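Local coordinates for protein coproheme decarboxylase (Thermus thermophilus, PDB 1VDH) that catalyses the last step of coproporphyrin-dependent heme b synthesis, the stepwise, peroxide-dependent decarboxylation of Fe-coproporphyrin III through a three-propionate intermediate, at residues G103-G115 against V186-G199. Residues are numbered along the deposited sequence; the frame is centred on the assembly and turned at random.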
loop_
_atom_site.group_PDB
_atom_site.type_symbol
_atom_site.label_atom_id
_atom_site.label_comp_id
_atom_site.label_asym_id
_atom_site.label_seq_id
_atom_site.Cartn_x
_atom_site.Cartn_y
_atom_site.Cartn_z
ATOM N N GLY A 103 -16.384 -10.268 -6.367
ATOM C CA GLY A 103 -15.087 -9.700 -6.670
ATOM C C GLY A 103 -14.114 -10.365 -5.711
ATOM O O GLY A 103 -14.417 -10.483 -4.522
ATOM N N ARG A 104 -12.973 -10.838 -6.205
ATOM C CA ARG A 104 -11.991 -11.479 -5.324
ATOM C C ARG A 104 -11.299 -10.390 -4.516
ATOM O O ARG A 104 -10.767 -9.438 -5.082
ATOM C CB ARG A 104 -10.943 -12.263 -6.122
ATOM C CG ARG A 104 -11.493 -13.380 -6.989
ATOM C CD ARG A 104 -10.382 -14.344 -7.425
ATOM N NE ARG A 104 -9.938 -15.198 -6.321
ATOM C CZ ARG A 104 -9.235 -16.318 -6.471
ATOM N NH1 ARG A 104 -8.876 -16.732 -7.682
ATOM N NH2 ARG A 104 -8.931 -17.057 -5.414
ATOM N N SER A 105 -11.309 -10.522 -3.195
ATOM C CA SER A 105 -10.683 -9.509 -2.350
ATOM C C SER A 105 -9.384 -9.962 -1.693
ATOM O O SER A 105 -8.507 -9.142 -1.422
ATOM C CB SER A 105 -11.671 -9.011 -1.291
ATOM O OG SER A 105 -12.065 -10.054 -0.421
ATOM N N TYR A 106 -9.275 -11.259 -1.417
ATOM C CA TYR A 106 -8.078 -11.822 -0.795
ATOM C C TYR A 106 -8.096 -13.337 -0.982
ATOM O O TYR A 106 -9.131 -13.919 -1.313
ATOM C CB TYR A 106 -8.038 -11.475 0.706
ATOM C CG TYR A 106 -6.698 -11.727 1.375
ATOM C CD1 TYR A 106 -5.575 -10.970 1.040
ATOM C CD2 TYR A 106 -6.551 -12.726 2.340
ATOM C CE1 TYR A 106 -4.336 -11.201 1.649
ATOM C CE2 TYR A 106 -5.318 -12.964 2.955
ATOM C CZ TYR A 106 -4.220 -12.199 2.605
ATOM O OH TYR A 106 -3.007 -12.424 3.216
ATOM N N SER A 107 -6.944 -13.968 -0.790
ATOM C CA SER A 107 -6.830 -15.415 -0.923
ATOM C C SER A 107 -5.539 -15.874 -0.273
ATOM O O SER A 107 -4.664 -15.060 0.027
ATOM C CB SER A 107 -6.838 -15.837 -2.402
ATOM O OG SER A 107 -5.602 -15.545 -3.030
ATOM N N PHE A 108 -5.426 -17.180 -0.051
ATOM C CA PHE A 108 -4.229 -17.738 0.554
ATOM C C PHE A 108 -4.112 -19.205 0.179
ATOM O O PHE A 108 -5.081 -19.960 0.280
ATOM C CB PHE A 108 -4.273 -17.596 2.080
ATOM C CG PHE A 108 -2.914 -17.645 2.735
ATOM C CD1 PHE A 108 -2.027 -16.582 2.598
ATOM C CD2 PHE A 108 -2.525 -18.749 3.489
ATOM C CE1 PHE A 108 -0.769 -16.616 3.203
ATOM C CE2 PHE A 108 -1.272 -18.794 4.099
ATOM C CZ PHE A 108 -0.389 -17.724 3.956
ATOM N N TYR A 109 -2.946 -19.580 -0.329
ATOM C CA TYR A 109 -2.684 -20.962 -0.698
ATOM C C TYR A 109 -1.639 -21.496 0.274
ATOM O O TYR A 109 -0.558 -20.919 0.417
ATOM C CB TYR A 109 -2.185 -21.071 -2.142
ATOM C CG TYR A 109 -1.663 -22.450 -2.489
ATOM C CD1 TYR A 109 -0.430 -22.606 -3.121
ATOM C CD2 TYR A 109 -2.388 -23.601 -2.159
ATOM C CE1 TYR A 109 0.072 -23.871 -3.416
ATOM C CE2 TYR A 109 -1.892 -24.872 -2.448
ATOM C CZ TYR A 109 -0.661 -24.998 -3.077
ATOM O OH TYR A 109 -0.155 -26.247 -3.370
ATOM N N SER A 110 -1.971 -22.598 0.940
ATOM C CA SER A 110 -1.071 -23.187 1.915
ATOM C C SER A 110 -1.262 -24.696 2.018
ATOM O O SER A 110 -2.158 -25.256 1.387
ATOM C CB SER A 110 -1.308 -22.536 3.280
ATOM O OG SER A 110 -2.644 -22.747 3.710
ATOM N N VAL A 111 -0.415 -25.343 2.817
ATOM C CA VAL A 111 -0.479 -26.788 3.018
ATOM C C VAL A 111 -0.472 -27.105 4.514
ATOM O O VAL A 111 0.406 -26.636 5.238
ATOM C CB VAL A 111 0.729 -27.506 2.347
ATOM C CG1 VAL A 111 0.661 -29.005 2.597
ATOM C CG2 VAL A 111 0.748 -27.236 0.842
ATOM N N VAL A 112 -1.454 -27.883 4.973
ATOM C CA VAL A 112 -1.540 -28.265 6.388
ATOM C C VAL A 112 -0.170 -28.758 6.835
ATOM O O VAL A 112 0.419 -29.646 6.211
ATOM C CB VAL A 112 -2.625 -29.347 6.631
ATOM C CG1 VAL A 112 -2.571 -29.849 8.075
ATOM C CG2 VAL A 112 -4.006 -28.757 6.353
ATOM N N GLU A 113 0.348 -28.137 7.888
ATOM C CA GLU A 113 1.676 -28.451 8.385
ATOM C C GLU A 113 1.737 -28.782 9.871
ATOM O O GLU A 113 1.137 -28.093 10.696
ATOM C CB GLU A 113 2.591 -27.256 8.099
ATOM C CG GLU A 113 4.048 -27.445 8.490
ATOM C CD GLU A 113 4.787 -26.128 8.560
ATOM O OE1 GLU A 113 5.212 -25.614 7.500
ATOM O OE2 GLU A 113 4.927 -25.594 9.680
ATOM N N LEU A 114 2.442 -29.861 10.193
ATOM C CA LEU A 114 2.635 -30.282 11.573
ATOM C C LEU A 114 4.142 -30.170 11.791
ATOM O O LEU A 114 4.927 -30.816 11.096
ATOM C CB LEU A 114 2.164 -31.728 11.775
ATOM C CG LEU A 114 0.718 -32.033 11.363
ATOM C CD1 LEU A 114 0.357 -33.447 11.792
ATOM C CD2 LEU A 114 -0.237 -31.035 12.000
ATOM N N GLY A 115 4.547 -29.310 12.718
ATOM C CA GLY A 115 5.964 -29.125 12.958
ATOM C C GLY A 115 6.499 -29.552 14.308
ATOM O O GLY A 115 5.762 -29.658 15.292
ATOM N N VAL A 186 -5.969 -25.053 13.067
ATOM C CA VAL A 186 -5.371 -25.685 11.898
ATOM C C VAL A 186 -4.278 -24.759 11.400
ATOM O O VAL A 186 -4.544 -23.611 11.031
ATOM C CB VAL A 186 -6.382 -25.931 10.754
ATOM C CG1 VAL A 186 -5.651 -26.479 9.521
ATOM C CG2 VAL A 186 -7.449 -26.914 11.196
ATOM N N ILE A 187 -3.043 -25.247 11.455
ATOM C CA ILE A 187 -1.882 -24.496 11.000
ATOM C C ILE A 187 -1.469 -25.042 9.636
ATOM O O ILE A 187 -1.379 -26.256 9.448
ATOM C CB ILE A 187 -0.682 -24.657 11.961
ATOM C CG1 ILE A 187 -1.053 -24.186 13.367
ATOM C CG2 ILE A 187 0.526 -23.869 11.444
ATOM C CD1 ILE A 187 0.073 -24.349 14.377
ATOM N N SER A 188 -1.246 -24.141 8.686
ATOM C CA SER A 188 -0.823 -24.522 7.344
ATOM C C SER A 188 0.377 -23.675 6.953
ATOM O O SER A 188 0.484 -22.516 7.357
ATOM C CB SER A 188 -1.959 -24.333 6.340
ATOM O OG SER A 188 -2.417 -22.993 6.325
ATOM N N GLY A 189 1.295 -24.270 6.196
ATOM C CA GLY A 189 2.487 -23.556 5.780
ATOM C C GLY A 189 2.405 -23.082 4.344
ATOM O O GLY A 189 1.950 -23.815 3.469
ATOM N N ALA A 190 2.831 -21.845 4.107
ATOM C CA ALA A 190 2.810 -21.266 2.768
ATOM C C ALA A 190 4.180 -20.698 2.408
ATOM O O ALA A 190 4.297 -19.863 1.510
ATOM C CB ALA A 190 1.755 -20.169 2.694
ATOM N N GLN A 191 5.214 -21.192 3.082
ATOM C CA GLN A 191 6.585 -20.724 2.876
ATOM C C GLN A 191 6.961 -20.308 1.447
ATOM O O GLN A 191 7.166 -19.114 1.181
ATOM C CB GLN A 191 7.575 -21.726 3.479
ATOM C CG GLN A 191 7.484 -21.782 5.014
ATOM C CD GLN A 191 6.538 -22.863 5.552
ATOM O OE1 GLN A 191 5.663 -23.367 4.844
ATOM N NE2 GLN A 191 6.733 -23.229 6.812
ATOM N N GLY A 192 7.009 -21.256 0.522
ATOM C CA GLY A 192 7.322 -20.898 -0.856
ATOM C C GLY A 192 6.075 -21.005 -1.723
ATOM O O GLY A 192 6.162 -21.225 -2.936
ATOM N N LEU A 193 4.913 -20.774 -1.107
ATOM C CA LEU A 193 3.633 -20.890 -1.795
ATOM C C LEU A 193 2.794 -19.617 -1.846
ATOM O O LEU A 193 1.974 -19.453 -2.748
ATOM C CB LEU A 193 2.810 -22.012 -1.157
ATOM C CG LEU A 193 3.542 -23.346 -0.990
ATOM C CD1 LEU A 193 2.617 -24.359 -0.327
ATOM C CD2 LEU A 193 4.026 -23.853 -2.345
ATOM N N ASP A 194 2.957 -18.745 -0.854
ATOM C CA ASP A 194 2.202 -17.503 -0.817
ATOM C C ASP A 194 2.995 -16.411 -0.091
ATOM O O ASP A 194 4.145 -16.622 0.283
ATOM C CB ASP A 194 0.809 -17.721 -0.199
ATOM C CG ASP A 194 -0.262 -16.831 -0.829
ATOM O OD1 ASP A 194 -1.392 -17.311 -1.051
ATOM O OD2 ASP A 194 0.015 -15.647 -1.103
ATOM N N ASP A 195 2.361 -15.268 0.140
ATOM C CA ASP A 195 3.021 -14.109 0.743
ATOM C C ASP A 195 3.454 -14.163 2.203
ATOM O O ASP A 195 4.272 -13.347 2.629
ATOM C CB ASP A 195 2.189 -12.853 0.478
ATOM C CG ASP A 195 2.004 -12.578 -1.011
ATOM O OD1 ASP A 195 2.539 -13.345 -1.844
ATOM O OD2 ASP A 195 1.318 -11.595 -1.346
ATOM N N TRP A 196 2.912 -15.111 2.964
ATOM C CA TRP A 196 3.264 -15.268 4.377
ATOM C C TRP A 196 3.716 -16.712 4.606
ATOM O O TRP A 196 3.385 -17.599 3.824
ATOM C CB TRP A 196 2.067 -14.941 5.276
ATOM C CG TRP A 196 1.554 -13.527 5.131
ATOM C CD1 TRP A 196 0.754 -13.041 4.134
ATOM C CD2 TRP A 196 1.798 -12.427 6.020
ATOM N NE1 TRP A 196 0.487 -11.711 4.345
ATOM C CE2 TRP A 196 1.115 -11.307 5.495
ATOM C CE3 TRP A 196 2.528 -12.280 7.210
ATOM C CZ2 TRP A 196 1.138 -10.050 6.121
ATOM C CZ3 TRP A 196 2.552 -11.027 7.835
ATOM C CH2 TRP A 196 1.861 -9.931 7.285
ATOM N N GLU A 197 4.464 -16.938 5.680
ATOM C CA GLU A 197 4.987 -18.266 5.992
ATOM C C GLU A 197 3.960 -19.278 6.481
ATOM O O GLU A 197 4.087 -20.472 6.209
ATOM C CB GLU A 197 6.144 -18.140 6.978
ATOM C CG GLU A 197 7.349 -17.431 6.372
ATOM C CD GLU A 197 8.294 -16.854 7.407
ATOM O OE1 GLU A 197 9.274 -16.209 6.991
ATOM O OE2 GLU A 197 8.067 -17.034 8.622
ATOM N N TRP A 198 2.946 -18.806 7.200
ATOM C CA TRP A 198 1.899 -19.692 7.701
ATOM C C TRP A 198 0.518 -19.081 7.589
ATOM O O TRP A 198 0.360 -17.863 7.533
ATOM C CB TRP A 198 2.116 -20.048 9.180
ATOM C CG TRP A 198 3.291 -20.939 9.444
ATOM C CD1 TRP A 198 3.326 -22.305 9.359
ATOM C CD2 TRP A 198 4.610 -20.524 9.812
ATOM N NE1 TRP A 198 4.591 -22.763 9.642
ATOM C CE2 TRP A 198 5.399 -21.691 9.923
ATOM C CE3 TRP A 198 5.205 -19.277 10.055
ATOM C CZ2 TRP A 198 6.757 -21.649 10.265
ATOM C CZ3 TRP A 198 6.556 -19.236 10.395
ATOM C CH2 TRP A 198 7.316 -20.416 10.495
ATOM N N GLY A 199 -0.470 -19.965 7.537
ATOM C CA GLY A 199 -1.861 -19.572 7.521
ATOM C C GLY A 199 -2.406 -20.197 8.796
ATOM O O GLY A 199 -2.011 -21.313 9.156
HETATM O O HOH W 1 -2.215 -14.054 -0.614
HETATM O O HOH W 2 -3.130 -16.648 -3.012
HETATM O O HOH W 3 -2.132 -27.903 11.608
#
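The carboxylate of Asp194 is gripped at both oxygens: OD1 takes the backbone N of Tyr109 at 2.8 Å on its anti lone pair and a water tied to Ser107 OG, which also hydrogen-bonds His70 of a second subunit, while OD2 takes the N of Asp195 and a second water bound to Ser107 O. This pins the 190-197 loop to strand 103-115 where direct pairing with strand 186-189 has ended. The Phe108 ring, its plane 11° from the carboxylate, has Asp194 CB over one face; its CZ meets Ala190 CB at 3.5 Å. Further along, Leu193 CD1 packs on Val111 CG2, and Ser110 OG meets Ser188 OG at 2.6 Å in a hydrogen bond whose direction is open. Antiparallel bonds then join Val111 with Gly189, and Glu113 N reaches Ile187 O. With CG anti to the backbone N (chi1 -177°) and the chain extended, Glu113 splits its carboxylate: OE1 receives Gln191 NE2 at 2.9 Å on the syn lone pair, and OE2 lies in the Trp198 ring plane, 2.9 Å from NE1. Lys211 of the second subunit makes a salt bridge to OE1. With an alanine here, the Trp198 indole N-H and that lysine would probably lose their acceptor, and the Gln191 amide would be set free to turn. Buried carboxylates thus work from both sides: Asp194 ties the loop to strand 103-115, while Glu113 reaches from that strand to Gln191, to Trp198 beyond the loop and across the pentamer interface.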